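Local coordinates for UDP-N-acetylglucosamine pyrophosphorylase (Entamoeba histolytica, PDB 3OC9), which probably catalyses the formation of UDP-N-acetylglucosamine and diphosphate from UTP and N-acetylglucosamine 1-phosphate, at residues R329-S334 against I359-K364; F58-E63 against F69-E74; E29-G34 against V194-I199. One frame throughout, in Å; residues are numbered along the deposited sequence. Where two conformers were deposited one is given.

Interaction 1: residues R329-S334 against I359-K364; sequences RFIEFS and IYYLKK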
# COMPACT_ATOMS: atom_id res chain seq x y z
N ARG A 329 -8.53 -7.40 -9.54
CA ARG A 329 -7.15 -7.87 -9.27
C ARG A 329 -6.27 -7.59 -10.49
O ARG A 329 -5.09 -7.24 -10.35
CB ARG A 329 -7.11 -9.38 -8.91
CG ARG A 329 -7.94 -9.77 -7.65
CD ARG A 329 -7.98 -11.30 -7.38
NE ARG A 329 -9.02 -11.65 -6.40
CZ ARG A 329 -8.79 -12.11 -5.18
NH1 ARG A 329 -7.55 -12.32 -4.75
NH2 ARG A 329 -9.82 -12.39 -4.38
N PHE A 330 -6.84 -7.72 -11.69
CA PHE A 330 -6.05 -7.58 -12.94
C PHE A 330 -5.50 -6.14 -13.11
O PHE A 330 -4.46 -5.92 -13.75
CB PHE A 330 -6.92 -8.04 -14.13
CG PHE A 330 -6.29 -7.86 -15.48
CD1 PHE A 330 -5.56 -8.90 -16.08
CD2 PHE A 330 -6.45 -6.66 -16.18
CE1 PHE A 330 -4.98 -8.74 -17.33
CE2 PHE A 330 -5.86 -6.49 -17.45
CZ PHE A 330 -5.12 -7.53 -18.02
N ILE A 331 -6.21 -5.18 -12.52
CA ILE A 331 -5.86 -3.76 -12.63
C ILE A 331 -4.94 -3.27 -11.47
O ILE A 331 -3.97 -2.52 -11.71
CB ILE A 331 -7.16 -2.87 -12.65
CG1 ILE A 331 -8.12 -3.28 -13.80
CG2 ILE A 331 -6.84 -1.34 -12.61
CD1 ILE A 331 -7.70 -2.84 -15.22
N GLU A 332 -5.23 -3.67 -10.23
CA GLU A 332 -4.54 -3.04 -9.05
C GLU A 332 -4.10 -4.00 -7.92
O GLU A 332 -3.96 -3.57 -6.77
CB GLU A 332 -5.35 -1.82 -8.50
CG GLU A 332 -4.49 -0.75 -7.74
CD GLU A 332 -5.28 0.42 -7.09
OE1 GLU A 332 -4.63 1.23 -6.38
OE2 GLU A 332 -6.52 0.53 -7.24
N PHE A 333 -3.82 -5.28 -8.23
CA PHE A 333 -3.22 -6.19 -7.19
C PHE A 333 -2.21 -7.24 -7.71
O PHE A 333 -2.61 -8.28 -8.24
CB PHE A 333 -4.31 -6.88 -6.34
CG PHE A 333 -3.74 -7.65 -5.14
CD1 PHE A 333 -3.41 -6.99 -3.97
CD2 PHE A 333 -3.52 -9.03 -5.23
CE1 PHE A 333 -2.87 -7.69 -2.87
CE2 PHE A 333 -2.96 -9.75 -4.14
CZ PHE A 333 -2.65 -9.07 -2.97
N SER A 334 -0.90 -6.99 -7.52
CA SER A 334 0.14 -8.04 -7.74
C SER A 334 1.31 -7.79 -6.77
O SER A 334 2.04 -6.81 -6.93
CB SER A 334 0.63 -8.05 -9.20
OG SER A 334 1.48 -9.18 -9.47
N ILE A 359 -0.72 -4.43 -22.17
CA ILE A 359 -1.38 -4.87 -23.42
C ILE A 359 -2.87 -4.45 -23.46
O ILE A 359 -3.35 -3.89 -24.47
CB ILE A 359 -1.24 -6.40 -23.62
CG1 ILE A 359 0.24 -6.76 -23.81
CG2 ILE A 359 -2.10 -6.89 -24.80
CD1 ILE A 359 0.51 -8.25 -23.75
N TYR A 360 -3.59 -4.70 -22.37
CA TYR A 360 -4.97 -4.24 -22.19
C TYR A 360 -5.13 -2.72 -22.42
O TYR A 360 -6.06 -2.30 -23.13
CB TYR A 360 -5.53 -4.69 -20.81
CG TYR A 360 -6.87 -4.06 -20.39
CD1 TYR A 360 -8.08 -4.61 -20.80
CD2 TYR A 360 -6.90 -2.91 -19.58
CE1 TYR A 360 -9.30 -4.04 -20.41
CE2 TYR A 360 -8.12 -2.33 -19.19
CZ TYR A 360 -9.31 -2.90 -19.61
OH TYR A 360 -10.53 -2.34 -19.24
N TYR A 361 -4.25 -1.91 -21.84
CA TYR A 361 -4.33 -0.44 -21.99
C TYR A 361 -4.09 -0.00 -23.47
O TYR A 361 -4.80 0.88 -24.00
CB TYR A 361 -3.36 0.27 -21.03
CG TYR A 361 -3.85 0.37 -19.56
CD1 TYR A 361 -5.22 0.48 -19.25
CD2 TYR A 361 -2.92 0.41 -18.50
CE1 TYR A 361 -5.66 0.60 -17.89
CE2 TYR A 361 -3.35 0.53 -17.15
CZ TYR A 361 -4.72 0.62 -16.86
OH TYR A 361 -5.16 0.73 -15.53
N LEU A 362 -3.12 -0.63 -24.13
CA LEU A 362 -2.88 -0.36 -25.56
C LEU A 362 -4.12 -0.64 -26.43
O LEU A 362 -4.45 0.16 -27.31
CB LEU A 362 -1.66 -1.14 -26.08
CG LEU A 362 -0.27 -0.58 -25.76
CD1 LEU A 362 0.84 -1.61 -26.04
CD2 LEU A 362 0.04 0.76 -26.48
N LYS A 363 -4.81 -1.75 -26.17
CA LYS A 363 -6.04 -2.11 -26.90
C LYS A 363 -7.22 -1.17 -26.60
O LYS A 363 -8.04 -0.87 -27.48
CB LYS A 363 -6.43 -3.57 -26.64
CG LYS A 363 -5.42 -4.60 -27.18
CD LYS A 363 -5.81 -6.03 -26.77
CE LYS A 363 -4.72 -7.01 -27.19
NZ LYS A 363 -4.97 -8.41 -26.70
N LYS A 364 -7.31 -0.70 -25.35
CA LYS A 364 -8.36 0.23 -24.95
C LYS A 364 -8.16 1.60 -25.65
O LYS A 364 -9.14 2.35 -25.87
CB LYS A 364 -8.40 0.35 -23.42
CG LYS A 364 -9.65 1.01 -22.84
CD LYS A 364 -9.68 0.91 -21.30
CE LYS A 364 -10.92 1.59 -20.72
NZ LYS A 364 -11.19 1.11 -19.34
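Phe330 turns the edge of its ring toward the face of Tyr360, an offset edge-to-face pair with the planes at 82° and the ring centroids 5.8 Å apart. The offset brings the edge closest to the root of the tyrosine: Phe330 CE2 lies 3.8 Å from Tyr360 CB, which sits near the plane of the phenylalanine ring, and 3.9 Å from Tyr360 CG. Both rings reach out from their helices in the same way, CG being anti to the backbone N in Phe330 (chi1 176°) and in Tyr360 (chi1 169°). Ile331 uses its two branches separately. Its CD1 approaches Tyr360 CE2 at 4.0 Å, from the same side of the ring as Phe330 CE2 but farther out, toward the hydroxyl end, while its CG2 meets the hydroxyl of Tyr361, again at 4.0 Å to OH. The contact thus joins the short helical turn after strand 322-326 to the last turns of helix 347-364. Leu357, one turn earlier on that helix, touches both Phe330 and Ile331, and Arg329 and Glu332 of the turn form salt bridges with Glu221 and Lys212. No hydrogen bond crosses between the two segments, and the tyrosine hydroxyl at Ile331 faces a methyl group, so the surface contact rests on dispersion and the weak preference of aromatic edges for aromatic faces.

Interaction 2: residues F58-E63 against F69-E74; sequences FVLPFE and FQMTSE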
# COMPACT_ATOMS: atom_id res chain seq x y z
N PHE A 58 14.72 -2.06 -3.22
CA PHE A 58 14.86 -3.27 -4.08
C PHE A 58 14.66 -2.98 -5.55
O PHE A 58 13.66 -2.37 -5.93
CB PHE A 58 13.87 -4.38 -3.65
CG PHE A 58 14.03 -5.69 -4.44
CD1 PHE A 58 13.25 -5.95 -5.56
CD2 PHE A 58 15.01 -6.62 -4.07
CE1 PHE A 58 13.39 -7.14 -6.30
CE2 PHE A 58 15.18 -7.83 -4.82
CZ PHE A 58 14.35 -8.08 -5.92
N VAL A 59 15.62 -3.42 -6.38
CA VAL A 59 15.59 -3.15 -7.83
C VAL A 59 14.87 -4.28 -8.61
O VAL A 59 15.36 -5.41 -8.67
CB VAL A 59 17.04 -2.95 -8.38
CG1 VAL A 59 17.04 -2.58 -9.89
CG2 VAL A 59 17.78 -1.89 -7.54
N LEU A 60 13.72 -3.96 -9.20
CA LEU A 60 12.95 -4.94 -9.99
C LEU A 60 13.68 -5.31 -11.31
O LEU A 60 14.05 -4.43 -12.07
CB LEU A 60 11.54 -4.40 -10.26
CG LEU A 60 10.84 -4.00 -8.94
CD1 LEU A 60 9.86 -2.83 -9.11
CD2 LEU A 60 10.16 -5.21 -8.35
N PRO A 61 13.85 -6.62 -11.60
CA PRO A 61 14.61 -6.98 -12.82
C PRO A 61 13.82 -6.90 -14.14
O PRO A 61 13.72 -7.91 -14.85
CB PRO A 61 15.08 -8.41 -12.52
CG PRO A 61 13.96 -8.99 -11.66
CD PRO A 61 13.49 -7.81 -10.80
N PHE A 62 13.31 -5.72 -14.47
CA PHE A 62 12.64 -5.48 -15.75
C PHE A 62 13.71 -5.30 -16.85
O PHE A 62 14.92 -5.28 -16.55
CB PHE A 62 11.73 -4.24 -15.69
CG PHE A 62 10.62 -4.31 -14.65
CD1 PHE A 62 9.97 -5.50 -14.37
CD2 PHE A 62 10.21 -3.14 -13.99
CE1 PHE A 62 8.92 -5.54 -13.42
CE2 PHE A 62 9.17 -3.17 -13.03
CZ PHE A 62 8.53 -4.39 -12.76
N GLU A 63 13.27 -5.15 -18.10
CA GLU A 63 14.21 -4.83 -19.20
C GLU A 63 14.93 -3.50 -18.94
O GLU A 63 16.11 -3.34 -19.29
CB GLU A 63 13.52 -4.83 -20.57
CG GLU A 63 12.98 -6.22 -21.03
CD GLU A 63 14.07 -7.27 -21.20
OE1 GLU A 63 15.13 -6.95 -21.77
OE2 GLU A 63 13.87 -8.42 -20.75
N PHE A 69 10.86 2.34 -4.85
CA PHE A 69 10.80 3.79 -4.57
C PHE A 69 10.78 4.65 -5.85
O PHE A 69 10.04 5.65 -5.90
CB PHE A 69 11.96 4.27 -3.66
CG PHE A 69 11.81 3.97 -2.16
CD1 PHE A 69 10.56 3.93 -1.53
CD2 PHE A 69 12.95 3.82 -1.37
CE1 PHE A 69 10.46 3.68 -0.13
CE2 PHE A 69 12.87 3.58 0.02
CZ PHE A 69 11.61 3.50 0.63
N GLN A 70 11.59 4.29 -6.87
CA GLN A 70 11.58 5.00 -8.17
C GLN A 70 10.22 4.91 -8.91
O GLN A 70 9.77 5.91 -9.49
CB GLN A 70 12.75 4.55 -9.10
CG GLN A 70 12.76 5.31 -10.48
CD GLN A 70 14.03 5.06 -11.32
OE1 GLN A 70 14.95 4.34 -10.91
NE2 GLN A 70 14.08 5.68 -12.51
N MET A 71 9.58 3.73 -8.92
CA MET A 71 8.22 3.52 -9.48
C MET A 71 7.20 4.50 -8.88
O MET A 71 6.45 5.20 -9.60
CB MET A 71 7.71 2.08 -9.21
CG MET A 71 8.67 0.91 -9.46
SD MET A 71 8.30 -0.09 -10.90
CE MET A 71 9.08 0.90 -12.17
N THR A 72 7.15 4.53 -7.54
CA THR A 72 6.26 5.45 -6.81
C THR A 72 6.54 6.93 -7.15
O THR A 72 5.60 7.70 -7.42
CB THR A 72 6.30 5.20 -5.26
OG1 THR A 72 6.08 3.80 -4.99
CG2 THR A 72 5.24 6.05 -4.51
N SER A 73 7.82 7.34 -7.18
CA SER A 73 8.18 8.71 -7.57
C SER A 73 7.61 9.10 -8.95
O SER A 73 7.06 10.19 -9.13
CB SER A 73 9.72 8.92 -7.54
OG SER A 73 10.22 8.69 -6.21
N GLU A 74 7.74 8.18 -9.91
CA GLU A 74 7.31 8.43 -11.30
C GLU A 74 5.77 8.53 -11.45
O GLU A 74 5.26 9.38 -12.21
CB GLU A 74 7.92 7.38 -12.25
CG GLU A 74 9.46 7.56 -12.45
CD GLU A 74 10.11 6.55 -13.40
OE1 GLU A 74 9.47 5.54 -13.77
OE2 GLU A 74 11.30 6.74 -13.75
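The ring of Phe62 has the sulfur of Met71 at its edge and Leu60 against one face. Met71 SD lies nearly in the ring plane, 86° off the normal and 5.2 Å from the centroid, a Met-aromatic contact of the edge-on kind in which CE2 of Phe62 is 3.8 Å from the sulfur. CB of Leu60 sits 3.8 Å above the plane of the Phe62 ring, displaced toward its rim, and the ring of Trp354 from helix 347-364 also meets Phe62, with the planes about 35° apart. Leu60 completes the grip on the methionine: its CD1 comes to 3.6 Å from Met71 SD. The thioether gets there because its chain bends at both chi2 (-108°) and chi3; it was modelled in two conformers, and these contacts belong to one of them. Both Leu60 and Phe62 point toward the helix; Pro61 between them is the centre of an inverse gamma turn, in which Phe62 N bonds to Leu60 O. The weakly bonded strand 59-60 pairs antiparallel with 66-67, and helix 68-87 follows at once; all lie in the beta-alpha-beta crossover from strand 36-41 to the parallel strand 95-100 of the Rossmann-like sheet. Along the helix, Gln70 NE2 donates to Glu74 OE2 at 3.2 Å from above the carboxylate plane, while OE1 of Glu74 pairs with Lys66. Phe69 O takes two donors, Ser73 N and Ser73 OG, from opposite faces of its plane.

Interaction 3: residues E29-G34 against V194-I199; sequences ELISQG and VDPNMI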
# COMPACT_ATOMS: atom_id res chain seq x y z
N GLU A 29 -9.17 17.90 -9.75
CA GLU A 29 -9.37 19.25 -9.17
C GLU A 29 -8.79 19.37 -7.75
O GLU A 29 -8.06 20.33 -7.44
CB GLU A 29 -10.86 19.63 -9.18
CG GLU A 29 -11.18 21.00 -8.52
CD GLU A 29 -10.69 22.19 -9.34
OE1 GLU A 29 -10.54 22.06 -10.57
OE2 GLU A 29 -10.47 23.27 -8.75
N LEU A 30 -9.10 18.40 -6.89
CA LEU A 30 -8.57 18.39 -5.52
C LEU A 30 -7.04 18.26 -5.45
O LEU A 30 -6.39 18.95 -4.64
CB LEU A 30 -9.30 17.33 -4.66
CG LEU A 30 -10.79 17.65 -4.37
CD1 LEU A 30 -11.59 16.45 -3.87
CD2 LEU A 30 -10.93 18.83 -3.40
N ILE A 31 -6.45 17.40 -6.30
CA ILE A 31 -4.99 17.28 -6.41
C ILE A 31 -4.38 18.64 -6.84
O ILE A 31 -3.41 19.10 -6.23
CB ILE A 31 -4.55 16.16 -7.41
CG1 ILE A 31 -4.88 14.75 -6.86
CG2 ILE A 31 -3.04 16.26 -7.76
CD1 ILE A 31 -4.88 13.65 -7.95
N SER A 32 -4.97 19.27 -7.85
CA SER A 32 -4.50 20.59 -8.35
C SER A 32 -4.53 21.73 -7.31
O SER A 32 -3.71 22.67 -7.39
CB SER A 32 -5.28 21.01 -9.63
OG SER A 32 -6.51 21.64 -9.30
N GLN A 33 -5.45 21.65 -6.35
CA GLN A 33 -5.60 22.65 -5.26
C GLN A 33 -4.68 22.42 -4.06
O GLN A 33 -4.73 23.16 -3.07
CB GLN A 33 -7.07 22.72 -4.79
CG GLN A 33 -8.04 23.34 -5.82
CD GLN A 33 -9.53 23.06 -5.51
OE1 GLN A 33 -9.86 22.25 -4.64
NE2 GLN A 33 -10.42 23.74 -6.23
N GLY A 34 -3.82 21.40 -4.15
CA GLY A 34 -2.92 21.01 -3.05
C GLY A 34 -3.61 20.37 -1.85
O GLY A 34 -3.17 20.51 -0.70
N VAL A 194 -2.12 8.03 -5.26
CA VAL A 194 -3.22 9.01 -5.02
C VAL A 194 -4.23 8.98 -6.21
O VAL A 194 -4.23 9.86 -7.09
CB VAL A 194 -2.67 10.46 -4.68
CG1 VAL A 194 -3.81 11.45 -4.33
CG2 VAL A 194 -1.66 10.41 -3.53
N ASP A 195 -5.08 7.94 -6.22
CA ASP A 195 -5.98 7.61 -7.35
C ASP A 195 -7.09 8.67 -7.48
O ASP A 195 -7.92 8.78 -6.59
CB ASP A 195 -6.59 6.20 -7.09
CG ASP A 195 -7.58 5.74 -8.18
OD1 ASP A 195 -7.69 6.41 -9.22
OD2 ASP A 195 -8.28 4.69 -7.98
N PRO A 196 -7.11 9.46 -8.59
CA PRO A 196 -8.16 10.51 -8.69
C PRO A 196 -9.60 9.96 -8.59
O PRO A 196 -10.49 10.67 -8.07
CB PRO A 196 -7.91 11.17 -10.08
CG PRO A 196 -6.61 10.66 -10.55
CD PRO A 196 -6.18 9.46 -9.73
N ASN A 197 -9.83 8.75 -9.12
CA ASN A 197 -11.17 8.08 -9.02
C ASN A 197 -11.62 7.94 -7.55
O ASN A 197 -12.79 8.22 -7.20
CB ASN A 197 -11.15 6.67 -9.68
CG ASN A 197 -10.80 6.72 -11.18
OD1 ASN A 197 -11.63 7.12 -12.00
ND2 ASN A 197 -9.58 6.28 -11.53
N MET A 198 -10.67 7.53 -6.70
CA MET A 198 -10.95 7.29 -5.26
C MET A 198 -11.10 8.61 -4.46
O MET A 198 -11.99 8.73 -3.59
CB MET A 198 -9.83 6.37 -4.71
CG MET A 198 -9.89 6.02 -3.22
SD MET A 198 -8.36 5.15 -2.74
CE MET A 198 -8.94 4.40 -1.22
N ILE A 199 -10.25 9.61 -4.76
CA ILE A 199 -10.33 10.94 -4.09
C ILE A 199 -11.70 11.61 -4.38
O ILE A 199 -12.37 12.12 -3.47
CB ILE A 199 -9.14 11.88 -4.52
CG1 ILE A 199 -7.78 11.28 -4.14
CG2 ILE A 199 -9.33 13.36 -4.03
CD1 ILE A 199 -7.52 11.07 -2.65
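Leu30 and Ile199 meet where the C-terminal end of helix 21-32, finished by a Schellman motif at Gly34, packs on the N-terminal turn of helix 196-204, which Asp195 caps. This is the tight part: Ile199 CG2 approaches Leu30 CD1 to 3.8 Å and Leu30 CB to 4.0 Å, so one methyl branch lies against both the root and the end of the leucine. That branch stands anti to the backbone N of Ile199, with CG1 turned beside the nitrogen (chi1 -61°). Ile31 is more broadly covered, but at longer range: Ile31 CD1 is 4.3 Å from Pro196 CG, and Ile31 CG1 equally far from Val194 CG1. Its nearest approach is to the backbone, Ile31 CD1 to Val194 O at 3.9 Å. Ala83 of helix 68-87 and Thr36 of strand 36-41 also touch this buried residue. The loose end, toward solvent, holds Gln33, which is exposed, and Gly34, whose positive phi suits glycine. At the far end Lys212 forms a salt bridge with Asp195 OD2, leaving OD1 to receive two donors from one residue: Asn197 N from above the carboxylate plane, and Asn197 ND2 on the syn lone pair at 3.0 Å.

Overall arrangement
From the N terminus, residues 29-34 come first and meet 194-199 only much later in the chain, so interaction 3 closes a long loop of 159 residues. Interaction 2 lies wholly within that loop and closes a tiny one of five residues, at the start of helix 68-87. Interaction 1 follows in series, its 24-residue loop running from just past the helical turn 329-332 through most of helix 347-364. None of the three touches another, their centres being 18 to 23 Å apart. Shared neighbours connect them: Lys212 of strand 209-215 pairs with both Glu332 and Asp195; helix 347-364, whose end takes part in interaction 1, also packs on 58-63; and helix 68-87, which supplies one side of interaction 2, also touches interaction 3 farther along, through Leu79 and Ala83.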